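Local coordinates for protein predicted transcriptional regulator (Oenococcus oeni, PDB 3BY6) that probably binds DNA and regulates transcription as a member of the GntR family of bacterial transcriptional regulators, through a winged helix-turn-helix domain, at residues D[14-19]-D[53-58]; D[27-32]-D[73-78]. One frame throughout, in Å; residues are numbered along the deposited sequence.

Both contacts lie in the winged helix-turn-helix region of this GntR-family chain, their centres 15 Å apart and their nearest atoms about 5 Å apart without touching. Contact 1 pairs helix 12-25 with helix 49-61, the second helix of the helix-turn-helix, in the helical half of the domain. Contact 2 joins the loop after helix 12-25 to strand 72-75, the central strand of the small antiparallel sheet. Along the chain the segments alternate: 14-19, 27-32, 53-58, 73-78. The first helix and the loop that leaves it therefore grip, in turn, the helix and the strand that come later, tying the helical bundle and the wing sheet into one compact unit.

Contact 1: D[14-19]-D[53-58]; sequences LQLVDR and AKAYKE
Val17 and Ala55 mark the closest backbone approach of helices 12-25 and 49-61, with their CA atoms 5.3 Å apart. The axes of the two short helical segments approach to 8.4 Å at a crossing angle of -50°, and the small methyl of Ala55 suits so near a passage. Val17 supplies the wedge. Its CB carries two methyls that part company: CG2, anti to the carbonyl carbon, reaches over the backbone of helix 49-61, where it lies 3.4 Å from Ala55 O and also touches Ala55 CA and CB. The same methyl meets the aliphatic start of Glu58, with Val17 CG2 to Glu58 CB at 3.8 Å. CG1, anti to the backbone N (chi1 168°), makes the longer approach to Glu58 CG. The valine and the glutamate stem cross at about a right angle.

The preceding residue, Leu16, lays its flank along the Ala55 methyl: CB and CG come near it, and the tip atom CD2 closes to 3.8 Å from Ala55 CB. Leu16 goes on to Val52, to Thr41 of helix 38-45, and to Met4 of the second subunit. Leu14 adds a looser touch, its CD2 standing 4.2 Å from Glu58 CG.

Glu58 plays two parts. Its CB and CG serve as hydrocarbon, while the bend at chi2 (63°) turns the carboxylate off this line, and OE2 is hydrogen-bonded to Gln62. Branched and small apolar groups thus fill the crossing between the first helix and the second helix of the helix-turn-helix. Apart from Ala55 O the touching atoms are carbon, and the one polar end, that of Glu58, is turned to Gln62, so the pairing rests on shape and on the exclusion of water.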
ATOM      1  N   LEU D  14       9.342   1.996 -12.089  1.00 43.23           N
ATOM      2  CA  LEU D  14       7.893   1.959 -11.875  1.00 42.27           C
ATOM      3  C   LEU D  14       7.455   2.916 -10.794  1.00 41.98           C
ATOM      4  O   LEU D  14       6.338   3.400 -10.817  1.00 42.34           O
ATOM      5  CB  LEU D  14       7.414   0.532 -11.555  1.00 42.28           C
ATOM      6  CG  LEU D  14       7.623  -0.422 -12.737  1.00 42.75           C
ATOM      7  CD1 LEU D  14       7.689  -1.916 -12.296  1.00 43.33           C
ATOM      8  CD2 LEU D  14       6.590  -0.195 -13.841  1.00 42.14           C
ATOM      9  N   GLN D  15       8.312   3.224  -9.828  1.00 41.69           N
ATOM     10  CA  GLN D  15       7.954   4.295  -8.912  1.00 41.08           C
ATOM     11  C   GLN D  15       7.903   5.649  -9.634  1.00 40.45           C
ATOM     12  O   GLN D  15       7.119   6.524  -9.274  1.00 39.94           O
ATOM     13  CB  GLN D  15       8.904   4.339  -7.735  1.00 41.00           C
ATOM     14  CG  GLN D  15       8.889   3.033  -6.894  1.00 42.27           C
ATOM     15  CD  GLN D  15       9.801   3.086  -5.692  1.00 40.98           C
ATOM     16  OE1 GLN D  15       9.928   4.120  -5.033  1.00 39.11           O
ATOM     17  NE2 GLN D  15      10.441   1.959  -5.396  1.00 42.49           N
ATOM     18  N   LEU D  16       8.753   5.827 -10.633  1.00 40.27           N
ATOM     19  CA  LEU D  16       8.733   7.053 -11.423  1.00 41.06           C
ATOM     20  C   LEU D  16       7.565   7.070 -12.417  1.00 40.60           C
ATOM     21  O   LEU D  16       6.965   8.107 -12.614  1.00 40.45           O
ATOM     22  CB  LEU D  16      10.038   7.245 -12.193  1.00 41.32           C
ATOM     23  CG  LEU D  16      10.134   8.509 -13.069  1.00 40.11           C
ATOM     24  CD1 LEU D  16       9.770   9.785 -12.310  1.00 36.76           C
ATOM     25  CD2 LEU D  16      11.572   8.576 -13.617  1.00 40.53           C
ATOM     26  N   VAL D  17       7.282   5.929 -13.037  1.00 40.63           N
ATOM     27  CA  VAL D  17       6.054   5.754 -13.825  1.00 41.14           C
ATOM     28  C   VAL D  17       4.860   6.168 -12.960  1.00 41.41           C
ATOM     29  O   VAL D  17       4.004   6.955 -13.420  1.00 41.56           O
ATOM     30  CB  VAL D  17       5.886   4.270 -14.374  1.00 41.55           C
ATOM     31  CG1 VAL D  17       4.458   3.990 -14.964  1.00 40.34           C
ATOM     32  CG2 VAL D  17       6.979   3.926 -15.423  1.00 39.50           C
ATOM     33  N   ASP D  18       4.811   5.685 -11.714  1.00 40.90           N
ATOM     34  CA  ASP D  18       3.677   5.986 -10.823  1.00 40.49           C
ATOM     35  C   ASP D  18       3.629   7.463 -10.552  1.00 40.57           C
ATOM     36  O   ASP D  18       2.547   8.078 -10.453  1.00 39.24           O
ATOM     37  CB  ASP D  18       3.802   5.332  -9.438  1.00 41.36           C
ATOM     38  CG  ASP D  18       3.743   3.789  -9.445  1.00 41.64           C
ATOM     39  OD1 ASP D  18       3.321   3.147 -10.422  1.00 40.92           O
ATOM     40  OD2 ASP D  18       4.155   3.225  -8.405  1.00 43.55           O
ATOM     41  N   ARG D  19       4.809   8.050 -10.342  1.00 40.89           N
ATOM     42  CA  ARG D  19       4.857   9.457  -9.922  1.00 41.10           C
ATOM     43  C   ARG D  19       4.305  10.324 -11.040  1.00 39.62           C
ATOM     44  O   ARG D  19       3.488  11.228 -10.807  1.00 39.34           O
ATOM     45  CB  ARG D  19       6.283   9.911  -9.576  1.00 40.78           C
ATOM     46  CG  ARG D  19       6.396  11.384  -9.236  1.00 41.58           C
ATOM     47  CD  ARG D  19       7.882  11.778  -9.069  1.00 45.09           C
ATOM     48  NE  ARG D  19       8.104  13.051  -8.369  1.00 49.06           N
ATOM     49  CZ  ARG D  19       7.896  13.261  -7.063  1.00 51.14           C
ATOM     50  NH1 ARG D  19       7.403  12.301  -6.278  1.00 53.66           N
ATOM     51  NH2 ARG D  19       8.156  14.455  -6.533  1.00 50.70           N
ATOM     52  N   ALA D  53      14.890   6.227 -18.568  1.00 46.74           N
ATOM     53  CA  ALA D  53      14.566   5.727 -19.893  1.00 46.05           C
ATOM     54  C   ALA D  53      13.585   4.552 -19.839  1.00 45.66           C
ATOM     55  O   ALA D  53      12.690   4.485 -20.662  1.00 44.84           O
ATOM     56  CB  ALA D  53      15.816   5.347 -20.632  1.00 45.89           C
ATOM     57  N   LYS D  54      13.735   3.631 -18.878  1.00 46.03           N
ATOM     58  CA  LYS D  54      12.760   2.538 -18.738  1.00 46.58           C
ATOM     59  C   LYS D  54      11.394   3.089 -18.309  1.00 45.26           C
ATOM     60  O   LYS D  54      10.370   2.598 -18.741  1.00 45.40           O
ATOM     61  CB  LYS D  54      13.214   1.433 -17.758  1.00 46.59           C
ATOM     62  CG  LYS D  54      14.622   0.892 -17.971  1.00 49.39           C
ATOM     63  CD  LYS D  54      14.854  -0.556 -17.436  1.00 49.63           C
ATOM     64  CE  LYS D  54      14.346  -0.804 -16.008  1.00 52.74           C
ATOM     65  NZ  LYS D  54      14.123  -2.298 -15.774  1.00 53.61           N
ATOM     66  N   ALA D  55      11.390   4.109 -17.461  1.00 44.43           N
ATOM     67  CA  ALA D  55      10.146   4.707 -17.011  1.00 44.10           C
ATOM     68  C   ALA D  55       9.396   5.350 -18.176  1.00 44.23           C
ATOM     69  O   ALA D  55       8.194   5.168 -18.330  1.00 43.65           O
ATOM     70  CB  ALA D  55      10.430   5.733 -15.936  1.00 43.67           C
ATOM     71  N   TYR D  56      10.124   6.117 -18.992  1.00 44.19           N
ATOM     72  CA  TYR D  56       9.552   6.792 -20.154  1.00 44.62           C
ATOM     73  C   TYR D  56       8.952   5.796 -21.134  1.00 44.90           C
ATOM     74  O   TYR D  56       7.836   5.965 -21.605  1.00 44.47           O
ATOM     75  CB  TYR D  56      10.632   7.652 -20.828  1.00 44.38           C
ATOM     76  CG  TYR D  56      10.802   9.056 -20.246  1.00 44.37           C
ATOM     77  CD1 TYR D  56      10.228   9.428 -19.016  1.00 43.03           C
ATOM     78  CD2 TYR D  56      11.572  10.019 -20.930  1.00 43.81           C
ATOM     79  CE1 TYR D  56      10.418  10.726 -18.495  1.00 42.58           C
ATOM     80  CE2 TYR D  56      11.728  11.304 -20.437  1.00 42.19           C
ATOM     81  CZ  TYR D  56      11.157  11.657 -19.221  1.00 42.19           C
ATOM     82  OH  TYR D  56      11.324  12.952 -18.754  1.00 42.71           O
ATOM     83  N   LYS D  57       9.705   4.741 -21.398  1.00 45.68           N
ATOM     84  CA  LYS D  57       9.285   3.665 -22.275  1.00 46.62           C
ATOM     85  C   LYS D  57       7.957   3.000 -21.825  1.00 46.43           C
ATOM     86  O   LYS D  57       7.099   2.691 -22.656  1.00 46.33           O
ATOM     87  CB  LYS D  57      10.431   2.665 -22.355  1.00 46.59           C
ATOM     88  CG  LYS D  57      10.179   1.435 -23.202  1.00 48.97           C
ATOM     89  CD  LYS D  57      11.379   0.482 -23.121  1.00 48.94           C
ATOM     90  CE  LYS D  57      11.152  -0.794 -23.930  1.00 51.85           C
ATOM     91  NZ  LYS D  57       9.980  -1.549 -23.410  1.00 53.34           N
ATOM     92  N   GLU D  58       7.795   2.814 -20.512  1.00 46.19           N
ATOM     93  CA  GLU D  58       6.573   2.233 -19.914  1.00 45.76           C
ATOM     94  C   GLU D  58       5.400   3.230 -19.866  1.00 45.57           C
ATOM     95  O   GLU D  58       4.239   2.871 -20.103  1.00 45.72           O
ATOM     96  CB  GLU D  58       6.889   1.717 -18.494  1.00 45.49           C
ATOM     97  CG  GLU D  58       5.694   1.148 -17.684  1.00 46.71           C
ATOM     98  CD  GLU D  58       5.049  -0.089 -18.308  1.00 48.22           C
ATOM     99  OE1 GLU D  58       5.766  -0.834 -19.002  1.00 51.02           O
ATOM    100  OE2 GLU D  58       3.822  -0.313 -18.126  1.00 46.39           O
TER

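Contact 2: D[27-32]-D[73-78]; sequences DVLSAN and TFITGN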
ATOM      1  N   ASP D  27      -3.420  16.933 -12.574  1.00 53.06           N
ATOM      2  CA  ASP D  27      -3.226  18.184 -13.333  1.00 53.50           C
ATOM      3  C   ASP D  27      -1.933  18.947 -12.965  1.00 52.35           C
ATOM      4  O   ASP D  27      -1.785  20.102 -13.271  1.00 52.09           O
ATOM      5  CB  ASP D  27      -4.469  19.082 -13.243  1.00 53.94           C
ATOM      6  CG  ASP D  27      -4.553  20.117 -14.394  1.00 58.51           C
ATOM      7  OD1 ASP D  27      -4.381  19.742 -15.601  1.00 61.28           O
ATOM      8  OD2 ASP D  27      -4.806  21.330 -14.086  1.00 63.92           O
ATOM      9  N   VAL D  28      -0.977  18.284 -12.321  1.00 51.53           N
ATOM     10  CA  VAL D  28       0.341  18.886 -12.116  1.00 49.90           C
ATOM     11  C   VAL D  28       1.062  18.965 -13.468  1.00 48.60           C
ATOM     12  O   VAL D  28       1.778  19.924 -13.766  1.00 48.44           O
ATOM     13  CB  VAL D  28       1.128  18.082 -11.063  1.00 49.88           C
ATOM     14  CG1 VAL D  28       2.615  18.476 -11.009  1.00 48.67           C
ATOM     15  CG2 VAL D  28       0.475  18.275  -9.732  1.00 49.62           C
ATOM     16  N   LEU D  29       0.884  17.922 -14.263  1.00 47.05           N
ATOM     17  CA  LEU D  29       1.298  17.899 -15.656  1.00 45.89           C
ATOM     18  C   LEU D  29       0.002  17.855 -16.425  1.00 45.41           C
ATOM     19  O   LEU D  29      -0.894  17.093 -16.065  1.00 45.13           O
ATOM     20  CB  LEU D  29       2.160  16.677 -15.953  1.00 45.55           C
ATOM     21  CG  LEU D  29       3.472  16.615 -15.158  1.00 45.42           C
ATOM     22  CD1 LEU D  29       4.123  15.231 -15.232  1.00 44.53           C
ATOM     23  CD2 LEU D  29       4.429  17.686 -15.639  1.00 43.71           C
ATOM     24  N   SER D  30      -0.114  18.714 -17.443  1.00 45.12           N
ATOM     25  CA  SER D  30      -1.332  18.852 -18.254  1.00 44.81           C
ATOM     26  C   SER D  30      -1.165  18.208 -19.615  1.00 43.65           C
ATOM     27  O   SER D  30      -0.052  17.976 -20.077  1.00 42.60           O
ATOM     28  CB  SER D  30      -1.725  20.341 -18.413  1.00 45.22           C
ATOM     29  OG  SER D  30      -2.243  20.857 -17.187  1.00 47.74           O
ATOM     30  N   ALA D  31      -2.299  17.948 -20.263  1.00 43.11           N
ATOM     31  CA  ALA D  31      -2.320  17.397 -21.621  1.00 42.22           C
ATOM     32  C   ALA D  31      -1.320  18.125 -22.499  1.00 41.89           C
ATOM     33  O   ALA D  31      -1.268  19.364 -22.499  1.00 41.73           O
ATOM     34  CB  ALA D  31      -3.751  17.476 -22.236  1.00 41.46           C
ATOM     35  N   ASN D  32      -0.526  17.347 -23.234  1.00 41.55           N
ATOM     36  CA  ASN D  32       0.437  17.862 -24.221  1.00 41.76           C
ATOM     37  C   ASN D  32       1.651  18.634 -23.651  1.00 42.31           C
ATOM     38  O   ASN D  32       2.487  19.106 -24.412  1.00 42.66           O
ATOM     39  CB  ASN D  32      -0.292  18.670 -25.302  1.00 41.14           C
ATOM     40  CG  ASN D  32      -1.551  17.943 -25.822  1.00 40.86           C
ATOM     41  OD1 ASN D  32      -2.687  18.447 -25.675  1.00 38.82           O
ATOM     42  ND2 ASN D  32      -1.353  16.739 -26.380  1.00 33.56           N
ATOM     43  N   THR D  73       9.263  14.656 -25.860  1.00 49.37           N
ATOM     44  CA  THR D  73       8.376  13.730 -25.165  1.00 47.17           C
ATOM     45  C   THR D  73       7.369  14.600 -24.469  1.00 45.12           C
ATOM     46  O   THR D  73       7.730  15.597 -23.808  1.00 43.41           O
ATOM     47  CB  THR D  73       9.115  12.920 -24.077  1.00 47.16           C
ATOM     48  OG1 THR D  73      10.210  12.225 -24.678  1.00 48.47           O
ATOM     49  CG2 THR D  73       8.183  11.921 -23.373  1.00 47.12           C
ATOM     50  N   PHE D  74       6.108  14.197 -24.606  1.00 43.02           N
ATOM     51  CA  PHE D  74       4.976  15.040 -24.231  1.00 41.54           C
ATOM     52  C   PHE D  74       3.985  14.193 -23.495  1.00 39.49           C
ATOM     53  O   PHE D  74       3.822  13.037 -23.811  1.00 39.02           O
ATOM     54  CB  PHE D  74       4.286  15.606 -25.497  1.00 41.89           C
ATOM     55  CG  PHE D  74       5.119  16.579 -26.256  1.00 41.22           C
ATOM     56  CD1 PHE D  74       5.054  17.915 -25.979  1.00 40.44           C
ATOM     57  CD2 PHE D  74       5.984  16.146 -27.246  1.00 43.20           C
ATOM     58  CE1 PHE D  74       5.821  18.811 -26.677  1.00 39.94           C
ATOM     59  CE2 PHE D  74       6.762  17.042 -27.935  1.00 41.38           C
ATOM     60  CZ  PHE D  74       6.675  18.371 -27.648  1.00 41.03           C
ATOM     61  N   ILE D  75       3.321  14.779 -22.515  1.00 38.09           N
ATOM     62  CA  ILE D  75       2.133  14.166 -21.917  1.00 36.31           C
ATOM     63  C   ILE D  75       1.093  13.940 -23.031  1.00 35.88           C
ATOM     64  O   ILE D  75       0.944  14.778 -23.908  1.00 35.21           O
ATOM     65  CB  ILE D  75       1.526  15.043 -20.806  1.00 36.13           C
ATOM     66  CG1 ILE D  75       2.601  15.422 -19.756  1.00 35.74           C
ATOM     67  CG2 ILE D  75       0.335  14.340 -20.149  1.00 31.23           C
ATOM     68  CD1 ILE D  75       3.547  14.247 -19.325  1.00 38.20           C
ATOM     69  N   THR D  76       0.418  12.785 -22.995  1.00 35.29           N
ATOM     70  CA  THR D  76      -0.699  12.468 -23.891  1.00 34.61           C
ATOM     71  C   THR D  76      -1.735  13.622 -23.964  1.00 34.33           C
ATOM     72  O   THR D  76      -1.870  14.434 -23.043  1.00 34.15           O
ATOM     73  CB  THR D  76      -1.393  11.135 -23.427  1.00 34.64           C
ATOM     74  OG1 THR D  76      -2.339  10.683 -24.432  1.00 33.47           O
ATOM     75  CG2 THR D  76      -2.073  11.333 -22.062  1.00 34.41           C
ATOM     76  N   GLY D  77      -2.442  13.704 -25.077  1.00 34.46           N
ATOM     77  CA  GLY D  77      -3.669  14.486 -25.169  1.00 34.40           C
ATOM     78  C   GLY D  77      -4.828  13.807 -24.477  1.00 34.35           C
ATOM     79  O   GLY D  77      -5.815  14.456 -24.140  1.00 35.03           O
ATOM     80  N   ASN D  78      -4.683  12.509 -24.225  1.00 34.91           N
ATOM     81  CA  ASN D  78      -5.730  11.671 -23.597  1.00 35.36           C
ATOM     82  C   ASN D  78      -5.678  11.595 -22.082  1.00 35.41           C
ATOM     83  O   ASN D  78      -5.706  10.506 -21.476  1.00 36.77           O
ATOM     84  CB  ASN D  78      -5.676  10.251 -24.182  1.00 34.54           C
ATOM     85  CG  ASN D  78      -5.726  10.237 -25.699  1.00 37.24           C
ATOM     86  OD1 ASN D  78      -6.564  10.927 -26.318  1.00 35.02           O
ATOM     87  ND2 ASN D  78      -4.831   9.438 -26.322  1.00 37.57           N
TER
HETATM   88  O   HOH W   1       1.092  15.187 -27.164  1.00 50.04           O
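Asn32 meets the end of strand 72-75 mainly through its backbone. Its N-H is shared between two carbonyls: the bond from Asn32 N to Thr76 O is 3.2 Å long with an angle of 149° at the hydrogen, its donor standing above the carbonyl plane, while the shorter one to Ile75 O, 3.0 Å, is bent and weak. A water adds a bridge, accepting from Asn32 ND2 and donating to Ile75 O. With CG anti to the carbonyl carbon (chi1 -46°), the asparagine amide comes back over Gly77, its ND2 3.5 Å from Gly77 CA. The backbone here is in the left-handed region (phi 69°), which asparagine tolerates better than most residues.

Weaker polar contacts come from carbon donors. The CA-H groups of Ala31 and Asn32 approach Thr76 O and Ile75 O respectively at bent angles, with 3.3 Å between Ala31 CA and Thr76 O. Asn32 O sits at the edge of the Phe74 ring, near its plane, 3.2 Å from Phe74 CD1.

The apolar pair is Ile75 CG1 with Leu29 CB, at 4.0 Å. Ser30 O rests on the isoleucine's CB, CG1 and CG2. Buried Ile75 also touches Val24 of helix 12-25 and Ile65 of strand 65-68, which a bulky branched residue is well suited to bridge.

Within the segments, Ser30 OG donates to Asp27 OD1, and Thr76 OG1 accepts from Asn78 N in an ST turn just before helix 79-103. The loop is thus tied to the strand end by one backbone bond, a second weak one and a water bridge, while Ile75, with a light touch from Leu29, packs beneath it.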